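Local structure of acetylxylan esterase / glucomannan deacetylase (Cellvibrio japonicus, 2W9X) at residues Q177-D189 and D342-Q354. The protein removes acetyl groups from plant cell wall polysaccharides, deacetylating xylan and, with a large preference, glucomannan. Residues are numbered along the deposited sequence; the frame is centred on the assembly and turned at random.
Sequences QMAFGPLTAKAFD and DQLLANLLITHLQ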
ATOM      1  N   GLN B 177     -22.369  -9.892  10.274  1.00 37.81           N
ATOM      2  CA  GLN B 177     -22.721  -8.492  10.097  1.00 38.07           C
ATOM      3  C   GLN B 177     -21.985  -7.597  11.089  1.00 38.70           C
ATOM      4  O   GLN B 177     -21.936  -6.368  10.922  1.00 38.51           O
ATOM      5  CB  GLN B 177     -24.236  -8.293  10.225  1.00 37.91           C
ATOM      6  CG  GLN B 177     -25.075  -9.074   9.207  1.00 36.77           C
ATOM      7  CD  GLN B 177     -24.760  -8.735   7.753  1.00 35.63           C
ATOM      8  OE1 GLN B 177     -25.144  -9.470   6.851  1.00 37.43           O
ATOM      9  NE2 GLN B 177     -24.081  -7.624   7.523  1.00 34.11           N
ATOM     10  N   MET B 178     -21.413  -8.215  12.120  1.00 39.14           N
ATOM     11  CA  MET B 178     -20.535  -7.497  13.052  1.00 40.37           C
ATOM     12  C   MET B 178     -19.041  -7.711  12.819  1.00 39.27           C
ATOM     13  O   MET B 178     -18.212  -7.097  13.502  1.00 38.08           O
ATOM     14  CB  MET B 178     -20.923  -7.793  14.479  1.00 39.85           C
ATOM     15  CG  MET B 178     -22.262  -7.177  14.720  1.00 40.36           C
ATOM     16  SD  MET B 178     -22.647  -7.157  16.396  1.00 48.11           S
ATOM     17  CE  MET B 178     -22.843  -8.902  16.677  1.00 46.64           C
ATOM     18  N   ALA B 179     -18.704  -8.550  11.839  1.00 38.27           N
ATOM     19  CA  ALA B 179     -17.325  -8.657  11.394  1.00 38.49           C
ATOM     20  C   ALA B 179     -16.922  -7.347  10.700  1.00 38.54           C
ATOM     21  O   ALA B 179     -17.775  -6.549  10.319  1.00 36.45           O
ATOM     22  CB  ALA B 179     -17.143  -9.863  10.465  1.00 38.20           C
ATOM     23  N   PHE B 180     -15.618  -7.156  10.500  1.00 38.88           N
ATOM     24  CA  PHE B 180     -15.084  -5.888   9.993  1.00 39.18           C
ATOM     25  C   PHE B 180     -15.532  -5.496   8.574  1.00 38.85           C
ATOM     26  O   PHE B 180     -15.545  -4.311   8.238  1.00 38.73           O
ATOM     27  CB  PHE B 180     -13.548  -5.862  10.114  1.00 39.21           C
ATOM     28  CG  PHE B 180     -12.847  -6.970   9.346  1.00 39.33           C
ATOM     29  CD1 PHE B 180     -12.609  -6.853   7.959  1.00 37.61           C
ATOM     30  CD2 PHE B 180     -12.389  -8.110  10.015  1.00 39.81           C
ATOM     31  CE1 PHE B 180     -11.954  -7.870   7.243  1.00 39.00           C
ATOM     32  CE2 PHE B 180     -11.734  -9.121   9.324  1.00 41.07           C
ATOM     33  CZ  PHE B 180     -11.515  -9.000   7.920  1.00 39.79           C
ATOM     34  N   GLY B 181     -15.914  -6.476   7.758  1.00 38.76           N
ATOM     35  CA  GLY B 181     -16.306  -6.222   6.379  1.00 37.80           C
ATOM     36  C   GLY B 181     -17.601  -5.436   6.217  1.00 37.85           C
ATOM     37  O   GLY B 181     -17.586  -4.336   5.655  1.00 37.58           O
ATOM     38  N   PRO B 182     -18.727  -5.992   6.691  1.00 38.19           N
ATOM     39  CA  PRO B 182     -19.991  -5.220   6.706  1.00 38.55           C
ATOM     40  C   PRO B 182     -19.884  -3.874   7.425  1.00 39.09           C
ATOM     41  O   PRO B 182     -20.442  -2.889   6.942  1.00 38.96           O
ATOM     42  CB  PRO B 182     -20.965  -6.164   7.411  1.00 38.08           C
ATOM     43  CG  PRO B 182     -20.472  -7.508   6.998  1.00 37.60           C
ATOM     44  CD  PRO B 182     -18.956  -7.368   7.171  1.00 38.02           C
ATOM     45  N   LEU B 183     -19.156  -3.825   8.543  1.00 39.61           N
ATOM     46  CA  LEU B 183     -18.981  -2.572   9.291  1.00 40.08           C
ATOM     47  C   LEU B 183     -18.222  -1.531   8.475  1.00 40.07           C
ATOM     48  O   LEU B 183     -18.591  -0.355   8.478  1.00 40.61           O
ATOM     49  CB  LEU B 183     -18.260  -2.795  10.628  1.00 40.22           C
ATOM     50  CG  LEU B 183     -18.842  -3.673  11.733  1.00 40.20           C
ATOM     51  CD1 LEU B 183     -17.869  -3.658  12.913  1.00 39.64           C
ATOM     52  CD2 LEU B 183     -20.279  -3.265  12.155  1.00 39.12           C
ATOM     53  N   THR B 184     -17.166  -1.954   7.778  1.00 39.60           N
ATOM     54  CA  THR B 184     -16.468  -1.050   6.859  1.00 38.85           C
ATOM     55  C   THR B 184     -17.379  -0.536   5.725  1.00 38.80           C
ATOM     56  O   THR B 184     -17.422   0.660   5.465  1.00 39.35           O
ATOM     57  CB  THR B 184     -15.155  -1.679   6.315  1.00 38.85           C
ATOM     58  OG1 THR B 184     -14.339  -2.082   7.429  1.00 38.03           O
ATOM     59  CG2 THR B 184     -14.366  -0.692   5.479  1.00 36.89           C
ATOM     60  N   ALA B 185     -18.096  -1.431   5.056  1.00 38.24           N
ATOM     61  CA  ALA B 185     -18.973  -1.034   3.956  1.00 38.38           C
ATOM     62  C   ALA B 185     -20.042  -0.015   4.406  1.00 38.30           C
ATOM     63  O   ALA B 185     -20.343   0.946   3.700  1.00 37.82           O
ATOM     64  CB  ALA B 185     -19.621  -2.245   3.362  1.00 37.15           C
ATOM     65  N   LYS B 186     -20.589  -0.217   5.601  1.00 39.11           N
ATOM     66  CA  LYS B 186     -21.656   0.652   6.121  1.00 39.32           C
ATOM     67  C   LYS B 186     -21.202   2.083   6.423  1.00 39.79           C
ATOM     68  O   LYS B 186     -21.990   3.033   6.269  1.00 39.45           O
ATOM     69  CB  LYS B 186     -22.346  -0.008   7.316  1.00 39.31           C
ATOM     70  CG  LYS B 186     -23.275  -1.156   6.871  1.00 40.13           C
ATOM     71  CD  LYS B 186     -23.895  -1.886   8.048  1.00 40.39           C
ATOM     72  CE  LYS B 186     -24.904  -2.907   7.568  1.00 38.79           C
ATOM     73  NZ  LYS B 186     -25.532  -3.628   8.722  1.00 36.47           N
ATOM     74  N   ALA B 187     -19.930   2.244   6.806  1.00 39.50           N
ATOM     75  CA  ALA B 187     -19.358   3.579   7.042  1.00 40.06           C
ATOM     76  C   ALA B 187     -19.274   4.401   5.750  1.00 40.28           C
ATOM     77  O   ALA B 187     -19.232   5.632   5.792  1.00 40.24           O
ATOM     78  CB  ALA B 187     -17.982   3.482   7.713  1.00 39.50           C
ATOM     79  N   PHE B 188     -19.262   3.720   4.606  1.00 40.59           N
ATOM     80  CA  PHE B 188     -19.187   4.394   3.312  1.00 40.51           C
ATOM     81  C   PHE B 188     -20.494   4.284   2.513  1.00 40.74           C
ATOM     82  O   PHE B 188     -20.559   4.745   1.376  1.00 41.45           O
ATOM     83  CB  PHE B 188     -18.010   3.846   2.488  1.00 40.16           C
ATOM     84  CG  PHE B 188     -16.658   4.135   3.082  1.00 39.54           C
ATOM     85  CD1 PHE B 188     -16.059   5.385   2.915  1.00 39.57           C
ATOM     86  CD2 PHE B 188     -15.968   3.152   3.802  1.00 39.70           C
ATOM     87  CE1 PHE B 188     -14.793   5.668   3.474  1.00 38.96           C
ATOM     88  CE2 PHE B 188     -14.702   3.420   4.365  1.00 38.77           C
ATOM     89  CZ  PHE B 188     -14.111   4.678   4.198  1.00 38.79           C
ATOM     90  N   ASP B 189     -21.521   3.680   3.117  1.00 40.19           N
ATOM     91  CA  ASP B 189     -22.771   3.335   2.434  1.00 40.45           C
ATOM     92  C   ASP B 189     -22.533   2.615   1.102  1.00 40.12           C
ATOM     93  O   ASP B 189     -23.093   2.985   0.066  1.00 39.53           O
ATOM     94  CB  ASP B 189     -23.679   4.566   2.252  1.00 40.19           C
ATOM     95  CG  ASP B 189     -25.072   4.202   1.775  1.00 41.11           C
ATOM     96  OD1 ASP B 189     -25.557   3.093   2.110  1.00 41.05           O
ATOM     97  OD2 ASP B 189     -25.680   5.028   1.053  1.00 41.34           O
ATOM     98  N   ASP B 342     -13.226  -6.873  15.681  1.00 28.43           N
ATOM     99  CA  ASP B 342     -13.902  -6.577  14.408  1.00 28.56           C
ATOM    100  C   ASP B 342     -14.112  -5.085  14.202  1.00 28.64           C
ATOM    101  O   ASP B 342     -13.733  -4.551  13.158  1.00 28.55           O
ATOM    102  CB  ASP B 342     -15.205  -7.371  14.286  1.00 27.04           C
ATOM    103  CG  ASP B 342     -14.957  -8.829  13.958  1.00 27.54           C
ATOM    104  OD1 ASP B 342     -13.982  -9.113  13.220  1.00 27.35           O
ATOM    105  OD2 ASP B 342     -15.722  -9.700  14.420  1.00 25.75           O
ATOM    106  N   GLN B 343     -14.675  -4.407  15.210  1.00 29.43           N
ATOM    107  CA  GLN B 343     -14.759  -2.935  15.195  1.00 30.02           C
ATOM    108  C   GLN B 343     -13.391  -2.264  15.034  1.00 29.63           C
ATOM    109  O   GLN B 343     -13.255  -1.298  14.298  1.00 29.80           O
ATOM    110  CB  GLN B 343     -15.478  -2.401  16.452  1.00 30.20           C
ATOM    111  CG  GLN B 343     -15.873  -0.926  16.331  1.00 33.31           C
ATOM    112  CD  GLN B 343     -16.863  -0.639  15.193  1.00 32.08           C
ATOM    113  OE1 GLN B 343     -16.536   0.062  14.229  1.00 36.41           O
ATOM    114  NE2 GLN B 343     -18.071  -1.173  15.309  1.00 35.08           N
ATOM    115  N   LEU B 344     -12.368  -2.763  15.731  1.00 29.91           N
ATOM    116  CA  LEU B 344     -11.025  -2.180  15.594  1.00 29.88           C
ATOM    117  C   LEU B 344     -10.472  -2.311  14.168  1.00 29.38           C
ATOM    118  O   LEU B 344      -9.881  -1.361  13.620  1.00 29.23           O
ATOM    119  CB  LEU B 344     -10.048  -2.791  16.613  1.00 30.84           C
ATOM    120  CG  LEU B 344     -10.474  -2.614  18.074  1.00 34.88           C
ATOM    121  CD1 LEU B 344      -9.510  -3.348  19.023  1.00 39.60           C
ATOM    122  CD2 LEU B 344     -10.634  -1.098  18.464  1.00 37.13           C
ATOM    123  N   LEU B 345     -10.659  -3.484  13.573  1.00 27.82           N
ATOM    124  CA  LEU B 345     -10.197  -3.725  12.190  1.00 27.62           C
ATOM    125  C   LEU B 345     -10.984  -2.882  11.203  1.00 27.98           C
ATOM    126  O   LEU B 345     -10.423  -2.368  10.248  1.00 27.71           O
ATOM    127  CB  LEU B 345     -10.314  -5.196  11.830  1.00 26.68           C
ATOM    128  CG  LEU B 345      -9.371  -6.096  12.652  1.00 26.62           C
ATOM    129  CD1 LEU B 345      -9.772  -7.567  12.512  1.00 23.40           C
ATOM    130  CD2 LEU B 345      -7.922  -5.879  12.229  1.00 25.42           C
ATOM    131  N   ALA B 346     -12.274  -2.704  11.471  1.00 28.85           N
ATOM    132  CA  ALA B 346     -13.117  -1.833  10.647  1.00 29.79           C
ATOM    133  C   ALA B 346     -12.597  -0.406  10.679  1.00 30.77           C
ATOM    134  O   ALA B 346     -12.435   0.225   9.631  1.00 31.42           O
ATOM    135  CB  ALA B 346     -14.562  -1.904  11.109  1.00 29.35           C
ATOM    136  N   ASN B 347     -12.297   0.094  11.881  1.00 31.78           N
ATOM    137  CA  ASN B 347     -11.781   1.460  12.038  1.00 32.18           C
ATOM    138  C   ASN B 347     -10.484   1.639  11.292  1.00 32.12           C
ATOM    139  O   ASN B 347     -10.251   2.682  10.688  1.00 32.53           O
ATOM    140  CB  ASN B 347     -11.596   1.834  13.523  1.00 32.67           C
ATOM    141  CG  ASN B 347     -12.888   1.784  14.309  1.00 34.30           C
ATOM    142  OD1 ASN B 347     -13.981   1.838  13.738  1.00 37.78           O
ATOM    143  ND2 ASN B 347     -12.773   1.669  15.630  1.00 34.64           N
ATOM    144  N   LEU B 348      -9.638   0.613  11.330  1.00 32.31           N
ATOM    145  CA  LEU B 348      -8.377   0.609  10.585  1.00 32.82           C
ATOM    146  C   LEU B 348      -8.617   0.789   9.078  1.00 32.37           C
ATOM    147  O   LEU B 348      -7.981   1.617   8.413  1.00 32.08           O
ATOM    148  CB  LEU B 348      -7.681  -0.734  10.816  1.00 33.54           C
ATOM    149  CG  LEU B 348      -6.191  -0.928  11.046  1.00 35.02           C
ATOM    150  CD1 LEU B 348      -5.694  -0.004  12.159  1.00 38.60           C
ATOM    151  CD2 LEU B 348      -5.982  -2.382  11.430  1.00 34.28           C
ATOM    152  N   LEU B 349      -9.529  -0.023   8.555  1.00 32.07           N
ATOM    153  CA  LEU B 349      -9.904  -0.002   7.139  1.00 31.90           C
ATOM    154  C   LEU B 349     -10.596   1.308   6.735  1.00 32.37           C
ATOM    155  O   LEU B 349     -10.268   1.906   5.702  1.00 32.29           O
ATOM    156  CB  LEU B 349     -10.810  -1.201   6.851  1.00 31.52           C
ATOM    157  CG  LEU B 349     -10.140  -2.572   6.706  1.00 30.50           C
ATOM    158  CD1 LEU B 349     -11.194  -3.644   6.695  1.00 29.64           C
ATOM    159  CD2 LEU B 349      -9.329  -2.624   5.413  1.00 33.11           C
ATOM    160  N   ILE B 350     -11.550   1.749   7.556  1.00 32.81           N
ATOM    161  CA  ILE B 350     -12.261   3.013   7.311  1.00 33.31           C
ATOM    162  C   ILE B 350     -11.310   4.207   7.169  1.00 33.92           C
ATOM    163  O   ILE B 350     -11.392   4.968   6.192  1.00 34.38           O
ATOM    164  CB  ILE B 350     -13.327   3.279   8.397  1.00 33.66           C
ATOM    165  CG1 ILE B 350     -14.442   2.240   8.297  1.00 32.45           C
ATOM    166  CG2 ILE B 350     -13.851   4.751   8.325  1.00 34.70           C
ATOM    167  CD1 ILE B 350     -15.278   2.045   9.577  1.00 33.27           C
ATOM    168  N   THR B 351     -10.400   4.353   8.129  1.00 34.40           N
ATOM    169  CA  THR B 351      -9.385   5.401   8.110  1.00 35.04           C
ATOM    170  C   THR B 351      -8.481   5.302   6.881  1.00 35.07           C
ATOM    171  O   THR B 351      -8.159   6.314   6.255  1.00 35.00           O
ATOM    172  CB  THR B 351      -8.529   5.355   9.407  1.00 35.53           C
ATOM    173  OG1 THR B 351      -9.404   5.343  10.543  1.00 36.66           O
ATOM    174  CG2 THR B 351      -7.589   6.552   9.509  1.00 36.60           C
ATOM    175  N   HIS B 352      -8.063   4.078   6.550  1.00 34.83           N
ATOM    176  CA  HIS B 352      -7.239   3.827   5.371  1.00 34.76           C
ATOM    177  C   HIS B 352      -7.982   4.301   4.122  1.00 35.01           C
ATOM    178  O   HIS B 352      -7.430   5.045   3.322  1.00 35.17           O
ATOM    179  CB  HIS B 352      -6.895   2.335   5.260  1.00 34.66           C
ATOM    180  CG  HIS B 352      -5.977   2.010   4.124  1.00 34.35           C
ATOM    181  ND1 HIS B 352      -4.605   2.095   4.228  1.00 34.07           N
ATOM    182  CD2 HIS B 352      -6.233   1.611   2.857  1.00 35.80           C
ATOM    183  CE1 HIS B 352      -4.054   1.763   3.075  1.00 34.92           C
ATOM    184  NE2 HIS B 352      -5.020   1.464   2.225  1.00 36.30           N
ATOM    185  N   LEU B 353      -9.236   3.877   3.977  1.00 36.08           N
ATOM    186  CA  LEU B 353     -10.014   4.179   2.769  1.00 37.48           C
ATOM    187  C   LEU B 353     -10.396   5.666   2.657  1.00 38.86           C
ATOM    188  O   LEU B 353     -10.523   6.187   1.551  1.00 38.76           O
ATOM    189  CB  LEU B 353     -11.229   3.267   2.660  1.00 36.84           C
ATOM    190  CG  LEU B 353     -10.825   1.821   2.378  1.00 35.56           C
ATOM    191  CD1 LEU B 353     -12.010   0.886   2.495  1.00 34.38           C
ATOM    192  CD2 LEU B 353     -10.175   1.713   1.000  1.00 35.53           C
ATOM    193  N   GLN B 354     -10.531   6.333   3.805  1.00 39.88           N
ATOM    194  CA  GLN B 354     -10.811   7.762   3.877  1.00 41.82           C
ATOM    195  C   GLN B 354      -9.676   8.612   3.329  1.00 42.14           C
ATOM    196  O   GLN B 354      -9.911   9.723   2.877  1.00 42.45           O
ATOM    197  CB  GLN B 354     -11.111   8.189   5.325  1.00 41.63           C
ATOM    198  CG  GLN B 354     -12.559   7.925   5.759  1.00 42.95           C
ATOM    199  CD  GLN B 354     -12.821   8.215   7.245  1.00 43.59           C
ATOM    200  OE1 GLN B 354     -11.896   8.465   8.029  1.00 47.01           O
ATOM    201  NE2 GLN B 354     -14.088   8.159   7.634  1.00 45.30           N
TER
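Phe180 and Thr184 of the short helix 180-187 enter the C-terminal helix 339-354 as knobs into holes, the two helices lying side by side on one face of the parallel sheet of the SGNH-hydrolase domain. The axes of segments 180-187 and 342-354 cross at -41° and approach to 8.3 Å, close enough for Leu183 CB to rest on Ala346 CB at 3.8 Å. The side chain of Phe180 lies about 9 Å from that of Ser151, the probable nucleophile, and that of Asp342 about 8 Å from that of His336, which probably activates it.

Apolar packing runs from Phe180 to Phe188. Phe180 drops into the hole formed by Asp342, Leu345, Ala346 and Leu349; its CG stands between backbone N and carbonyl carbon (chi1 60°), which leaves CD1 3.7 Å from Leu349 CD1 while CD2 meets Leu345 CD1. One turn on, Thr184 crosses Leu349 at about a right angle, CG2 against its CB. On the sheet side, Phe147 of strand 144-149 touches both. At the far end Ala187 CB packs on Ile350 CD1 at 3.6 Å, and Phe188 CZ reaches Leu353 CB, with Ile350 O at the ring's edge, in plane.

No hydrogen bond joins segments 177-189 and 342-354. Asp342 lays its carboxylate against Ala179 CA, and its OD2 is hydrogen-bonded by Asn158. Thr184 OG1 turns back to its own helix, donating to Phe180 O at 2.7 Å, on the opposite face of that carbonyl from Thr184 N.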